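Local coordinates for uncharacterized protein (PDB 3R6A), which is of unknown function but belongs to the glyoxalase/bleomycin resistance protein/dioxygenase superfamily and pairs with a second copy of itself, at residues P19-Y24 with E44-S49; E26-P31 with S49-I54. All coordinates share one frame; numbering follows the deposited sequence.

Contact 1 (P19-Y24 with E44-S49); sequences PALEFY and ELAQIS
Ile48 reaches from its strand to the helix and sets its CD1 methyl against the backbone of Tyr24, 3.5 Å from Tyr24 C. The same methyl lies 3.8 Å from Tyr24 CB, and the other branch, Ile48 CG2, approaches Tyr24 CB at 4.1 Å. With CG1 anti to the backbone N (chi1 180°) and chi2 also extended, the isoleucine is stretched out toward the helix. One turn earlier Leu21 makes the second contact: its CD2 meets the small methyl of Ala46, Ala46 CB, at 4.2 Å. Helix 17-27 thus runs almost parallel to strand 44-48, at 8° and 10.0 Å between segment axes, covering one face of the beta-alpha-beta-beta-beta module from which this superfamily is built. Leu53 of the adjoining strand 51-55 packs on both Leu21 and Tyr24. Of the Tyr24 side chain, CB alone meets Ile48; the ring is directed toward the second subunit, carries Phe23 CD2 over the centre of one face, and sends OH to Asp109 and His107 of that subunit. Gln47 points from the strand's other side, where its NE2 donates to Ser49 O at 3.0 Å, a nearly straight bond (166°) in the plane of the amide, linking the end of the strand to the start of the turn.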
loop_
_atom_site.group_PDB
_atom_site.type_symbol
_atom_site.label_atom_id
_atom_site.label_comp_id
_atom_site.label_asym_id
_atom_site.label_seq_id
_atom_site.Cartn_x
_atom_site.Cartn_y
_atom_site.Cartn_z
ATOM N N PRO B 19 13.055 -8.475 -13.435
ATOM C CA PRO B 19 12.787 -9.710 -12.693
ATOM C C PRO B 19 11.577 -9.592 -11.763
ATOM O O PRO B 19 10.768 -10.517 -11.658
ATOM C CB PRO B 19 14.092 -9.949 -11.937
ATOM C CG PRO B 19 14.597 -8.565 -11.705
ATOM C CD PRO B 19 14.349 -7.894 -13.034
ATOM N N ALA B 20 11.456 -8.450 -11.093
ATOM C CA ALA B 20 10.342 -8.231 -10.177
ATOM C C ALA B 20 8.995 -8.341 -10.890
ATOM O O ALA B 20 8.089 -9.023 -10.406
ATOM C CB ALA B 20 10.474 -6.866 -9.506
ATOM N N LEU B 21 8.853 -7.680 -12.037
ATOM C CA LEU B 21 7.592 -7.740 -12.771
ATOM C C LEU B 21 7.193 -9.171 -13.111
ATOM O O LEU B 21 6.035 -9.559 -12.946
ATOM C CB LEU B 21 7.671 -6.918 -14.065
ATOM C CG LEU B 21 7.335 -5.431 -13.965
ATOM C CD1 LEU B 21 7.540 -4.773 -15.316
ATOM C CD2 LEU B 21 5.891 -5.254 -13.498
ATOM N N GLU B 22 8.150 -9.954 -13.593
ATOM C CA GLU B 22 7.865 -11.336 -13.945
ATOM C C GLU B 22 7.266 -12.046 -12.737
ATOM O O GLU B 22 6.275 -12.768 -12.861
ATOM C CB GLU B 22 9.143 -12.048 -14.393
ATOM C CG GLU B 22 8.971 -13.537 -14.686
ATOM C CD GLU B 22 7.956 -13.822 -15.781
ATOM O OE1 GLU B 22 6.742 -13.634 -15.540
ATOM O OE2 GLU B 22 8.372 -14.236 -16.886
ATOM N N PHE B 23 7.861 -11.826 -11.568
ATOM C CA PHE B 23 7.376 -12.448 -10.345
ATOM C C PHE B 23 5.949 -12.022 -10.022
ATOM O O PHE B 23 5.087 -12.865 -9.770
ATOM C CB PHE B 23 8.283 -12.098 -9.163
ATOM C CG PHE B 23 7.754 -12.575 -7.838
ATOM C CD1 PHE B 23 7.776 -13.928 -7.505
ATOM C CD2 PHE B 23 7.197 -11.674 -6.936
ATOM C CE1 PHE B 23 7.252 -14.376 -6.298
ATOM C CE2 PHE B 23 6.668 -12.114 -5.723
ATOM C CZ PHE B 23 6.694 -13.465 -5.401
ATOM N N TYR B 24 5.691 -10.717 -10.022
ATOM C CA TYR B 24 4.345 -10.251 -9.705
ATOM C C TYR B 24 3.300 -10.643 -10.736
ATOM O O TYR B 24 2.137 -10.840 -10.389
ATOM C CB TYR B 24 4.348 -8.736 -9.469
ATOM C CG TYR B 24 5.082 -8.393 -8.196
ATOM C CD1 TYR B 24 4.545 -8.728 -6.949
ATOM C CD2 TYR B 24 6.363 -7.850 -8.235
ATOM C CE1 TYR B 24 5.275 -8.543 -5.779
ATOM C CE2 TYR B 24 7.100 -7.664 -7.075
ATOM C CZ TYR B 24 6.556 -8.016 -5.852
ATOM O OH TYR B 24 7.312 -7.880 -4.711
ATOM N N GLU B 44 12.157 4.075 -12.130
ATOM C CA GLU B 44 11.200 3.552 -13.098
ATOM C C GLU B 44 9.930 3.178 -12.339
ATOM O O GLU B 44 10.002 2.614 -11.244
ATOM C CB GLU B 44 11.747 2.302 -13.794
ATOM C CG GLU B 44 13.039 2.489 -14.597
ATOM C CD GLU B 44 12.911 3.489 -15.733
ATOM O OE1 GLU B 44 11.823 3.580 -16.343
ATOM O OE2 GLU B 44 13.914 4.176 -16.033
ATOM N N LEU B 45 8.780 3.481 -12.926
ATOM C CA LEU B 45 7.499 3.195 -12.291
ATOM C C LEU B 45 6.631 2.242 -13.107
ATOM O O LEU B 45 6.430 2.447 -14.302
ATOM C CB LEU B 45 6.730 4.500 -12.080
ATOM C CG LEU B 45 5.396 4.400 -11.339
ATOM C CD1 LEU B 45 5.658 4.008 -9.892
ATOM C CD2 LEU B 45 4.662 5.728 -11.403
ATOM N N ALA B 46 6.114 1.209 -12.452
ATOM C CA ALA B 46 5.232 0.250 -13.112
ATOM C C ALA B 46 4.043 -0.035 -12.205
ATOM O O ALA B 46 4.135 0.110 -10.985
ATOM C CB ALA B 46 5.979 -1.048 -13.398
ATOM N N GLN B 47 2.915 -0.416 -12.794
ATOM C CA GLN B 47 1.754 -0.764 -11.984
ATOM C C GLN B 47 1.228 -2.114 -12.424
ATOM O O GLN B 47 1.031 -2.350 -13.615
ATOM C CB GLN B 47 0.625 0.264 -12.115
ATOM C CG GLN B 47 -0.557 -0.055 -11.177
ATOM C CD GLN B 47 -1.728 0.899 -11.330
ATOM O OE1 GLN B 47 -1.547 2.073 -11.633
ATOM N NE2 GLN B 47 -2.939 0.395 -11.102
ATOM N N ILE B 48 1.027 -3.006 -11.462
ATOM C CA ILE B 48 0.477 -4.325 -11.744
ATOM C C ILE B 48 -0.614 -4.503 -10.692
ATOM O O ILE B 48 -0.348 -4.378 -9.493
ATOM C CB ILE B 48 1.563 -5.416 -11.649
ATOM C CG1 ILE B 48 0.944 -6.784 -11.943
ATOM C CG2 ILE B 48 2.239 -5.371 -10.294
ATOM C CD1 ILE B 48 1.961 -7.841 -12.295
ATOM N N SER B 49 -1.840 -4.773 -11.139
ATOM C CA SER B 49 -2.974 -4.866 -10.218
ATOM C C SER B 49 -2.968 -3.503 -9.503
ATOM O O SER B 49 -2.808 -2.475 -10.167
ATOM C CB SER B 49 -2.787 -6.010 -9.216
ATOM O OG SER B 49 -3.929 -6.134 -8.381
#

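Contact 2 (E26-P31 with S49-I54); sequences ELLETP and STILLI
Leu28 puts a single methyl, CD1, onto the hairpin, against Ser49 in the turn and Ile51 at the start of the next strand: it lies 3.7 Å from Ser49 CB and 4.0 Å from Ile51 CD1. Ser49 offers its methylene carbon here, with OG turned anti to the backbone N (chi1 -177°). Leu28 and Ile51 cross obliquely, meeting through their terminal methyls alone. For Leu28 a chi1 of -57°, with CG anti to the carbonyl carbon, and an extended chi2 carry CD1 forward to the turn; Ile48, at the end of strand 44-48, packs on the same leucine.

What positions the leucine is the end of helix 17-27. Glu29 takes a positive phi (48°) and closes a Schellman motif, in which its N makes a weak bond to Glu26 O at 3.1 Å, and the chain then turns out of the helix. Two residues beyond Leu28, Thr30 folds back so that its OG1 donates to Leu28 O at 3.0 Å, coming from well above the carbonyl plane. On the other side, Ser49 and Thr50 have the backbone angles of a type II' turn, which joins strands 44-48 and 51-55 as a beta hairpin; Thr50 and Leu52 pair in turn with Ser10 of strand 5-14.

The second subunit closes round this corner, with its Ile5 on Leu28 and its Ile8 on Thr50 and Ile51. Across the contact itself the helix end and the hairpin touch through carbon alone, while the polar bonds named stay within each partner or tie it to its own neighbours. The join therefore probably depends on fit and on burial of apolar surface, with each backbone shaped by its own local bonds.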
loop_
_atom_site.group_PDB
_atom_site.type_symbol
_atom_site.label_atom_id
_atom_site.label_comp_id
_atom_site.label_asym_id
_atom_site.label_seq_id
_atom_site.Cartn_x
_atom_site.Cartn_y
_atom_site.Cartn_z
ATOM N N GLU B 26 3.215 -13.397 -12.212
ATOM C CA GLU B 26 2.921 -14.780 -11.866
ATOM C C GLU B 26 2.100 -14.851 -10.577
ATOM O O GLU B 26 1.068 -15.523 -10.520
ATOM C CB GLU B 26 4.224 -15.558 -11.687
ATOM C CG GLU B 26 5.060 -15.652 -12.954
ATOM C CD GLU B 26 4.553 -16.712 -13.910
ATOM O OE1 GLU B 26 3.350 -16.694 -14.246
ATOM O OE2 GLU B 26 5.367 -17.565 -14.328
ATOM N N LEU B 27 2.569 -14.154 -9.545
ATOM C CA LEU B 27 1.888 -14.143 -8.250
ATOM C C LEU B 27 0.448 -13.638 -8.357
ATOM O O LEU B 27 -0.473 -14.224 -7.779
ATOM C CB LEU B 27 2.653 -13.261 -7.265
ATOM C CG LEU B 27 2.041 -13.120 -5.870
ATOM C CD1 LEU B 27 2.207 -14.423 -5.097
ATOM C CD2 LEU B 27 2.713 -11.963 -5.140
ATOM N N LEU B 28 0.262 -12.557 -9.105
ATOM C CA LEU B 28 -1.058 -11.956 -9.269
ATOM C C LEU B 28 -1.821 -12.506 -10.469
ATOM O O LEU B 28 -2.934 -12.067 -10.761
ATOM C CB LEU B 28 -0.917 -10.437 -9.400
ATOM C CG LEU B 28 -0.208 -9.742 -8.236
ATOM C CD1 LEU B 28 0.067 -8.294 -8.585
ATOM C CD2 LEU B 28 -1.067 -9.839 -6.995
ATOM N N GLU B 29 -1.219 -13.462 -11.166
ATOM C CA GLU B 29 -1.853 -14.071 -12.328
ATOM C C GLU B 29 -2.409 -13.000 -13.264
ATOM O O GLU B 29 -3.572 -13.045 -13.665
ATOM C CB GLU B 29 -2.968 -15.014 -11.867
ATOM C CG GLU B 29 -2.519 -15.936 -10.746
ATOM C CD GLU B 29 -3.635 -16.807 -10.206
ATOM O OE1 GLU B 29 -4.744 -16.281 -9.974
ATOM O OE2 GLU B 29 -3.393 -18.014 -10.000
ATOM N N THR B 30 -1.559 -12.031 -13.591
ATOM C CA THR B 30 -1.906 -10.939 -14.494
ATOM C C THR B 30 -0.725 -10.815 -15.453
ATOM O O THR B 30 0.374 -10.451 -15.041
ATOM C CB THR B 30 -2.080 -9.617 -13.734
ATOM O OG1 THR B 30 -3.042 -9.787 -12.684
ATOM C CG2 THR B 30 -2.566 -8.533 -14.682
ATOM N N PRO B 31 -0.940 -11.117 -16.745
ATOM C CA PRO B 31 0.092 -11.062 -17.785
ATOM C C PRO B 31 0.460 -9.690 -18.338
ATOM O O PRO B 31 1.218 -9.590 -19.304
ATOM C CB PRO B 31 -0.477 -11.974 -18.863
ATOM C CG PRO B 31 -1.924 -11.651 -18.798
ATOM C CD PRO B 31 -2.206 -11.626 -17.304
ATOM N N SER B 49 -1.840 -4.773 -11.139
ATOM C CA SER B 49 -2.974 -4.866 -10.218
ATOM C C SER B 49 -2.968 -3.503 -9.503
ATOM O O SER B 49 -2.808 -2.475 -10.167
ATOM C CB SER B 49 -2.787 -6.010 -9.216
ATOM O OG SER B 49 -3.929 -6.134 -8.381
ATOM N N THR B 50 -3.127 -3.485 -8.178
ATOM C CA THR B 50 -3.114 -2.223 -7.424
ATOM C C THR B 50 -1.779 -1.977 -6.730
ATOM O O THR B 50 -1.700 -1.271 -5.722
ATOM C CB THR B 50 -4.253 -2.154 -6.368
ATOM O OG1 THR B 50 -4.139 -3.239 -5.441
ATOM C CG2 THR B 50 -5.604 -2.225 -7.059
ATOM N N ILE B 51 -0.726 -2.563 -7.285
ATOM C CA ILE B 51 0.611 -2.393 -6.741
ATOM C C ILE B 51 1.433 -1.482 -7.644
ATOM O O ILE B 51 1.444 -1.655 -8.855
ATOM C CB ILE B 51 1.350 -3.736 -6.649
ATOM C CG1 ILE B 51 0.665 -4.639 -5.625
ATOM C CG2 ILE B 51 2.805 -3.505 -6.257
ATOM C CD1 ILE B 51 1.279 -6.004 -5.531
ATOM N N LEU B 52 2.115 -0.513 -7.043
ATOM C CA LEU B 52 2.979 0.384 -7.790
ATOM C C LEU B 52 4.391 -0.077 -7.486
ATOM O O LEU B 52 4.812 -0.065 -6.326
ATOM C CB LEU B 52 2.821 1.840 -7.327
ATOM C CG LEU B 52 1.614 2.652 -7.797
ATOM C CD1 LEU B 52 1.657 4.040 -7.160
ATOM C CD2 LEU B 52 1.637 2.772 -9.315
ATOM N N LEU B 53 5.108 -0.514 -8.518
ATOM C CA LEU B 53 6.487 -0.956 -8.364
ATOM C C LEU B 53 7.405 0.204 -8.737
ATOM O O LEU B 53 7.361 0.704 -9.864
ATOM C CB LEU B 53 6.779 -2.152 -9.276
ATOM C CG LEU B 53 6.161 -3.497 -8.914
ATOM C CD1 LEU B 53 6.470 -4.508 -10.020
ATOM C CD2 LEU B 53 6.720 -3.984 -7.576
ATOM N N ILE B 54 8.223 0.632 -7.779
ATOM C CA ILE B 54 9.159 1.733 -7.983
ATOM C C ILE B 54 10.561 1.129 -7.946
ATOM O O ILE B 54 10.963 0.559 -6.933
ATOM C CB ILE B 54 9.000 2.774 -6.859
ATOM C CG1 ILE B 54 7.539 3.232 -6.803
ATOM C CG2 ILE B 54 9.933 3.957 -7.098
ATOM C CD1 ILE B 54 7.217 4.126 -5.634
#

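How the contacts relate
Both contacts fasten helix 17-27 to the hairpin of strands 44-48 and 51-55, one along its body and the other at its C-terminal end, with centres 6 Å apart. Contact 1 is the more buried, setting helix against sheet; contact 2 is partly buried, at the loops where helix and hairpin turn. Both are apolar, but they differ in what fixes them: regular helix and strand in contact 1, a Schellman motif and a tight turn in contact 2. Ser49 belongs to both. Ala46 O and Leu53 N, 2.7 Å apart in a probable hydrogen bond, join their strands, and Leu21 CD2 packs 3.6 Å from Leu53 CD1. Each contact also borders the second subunit.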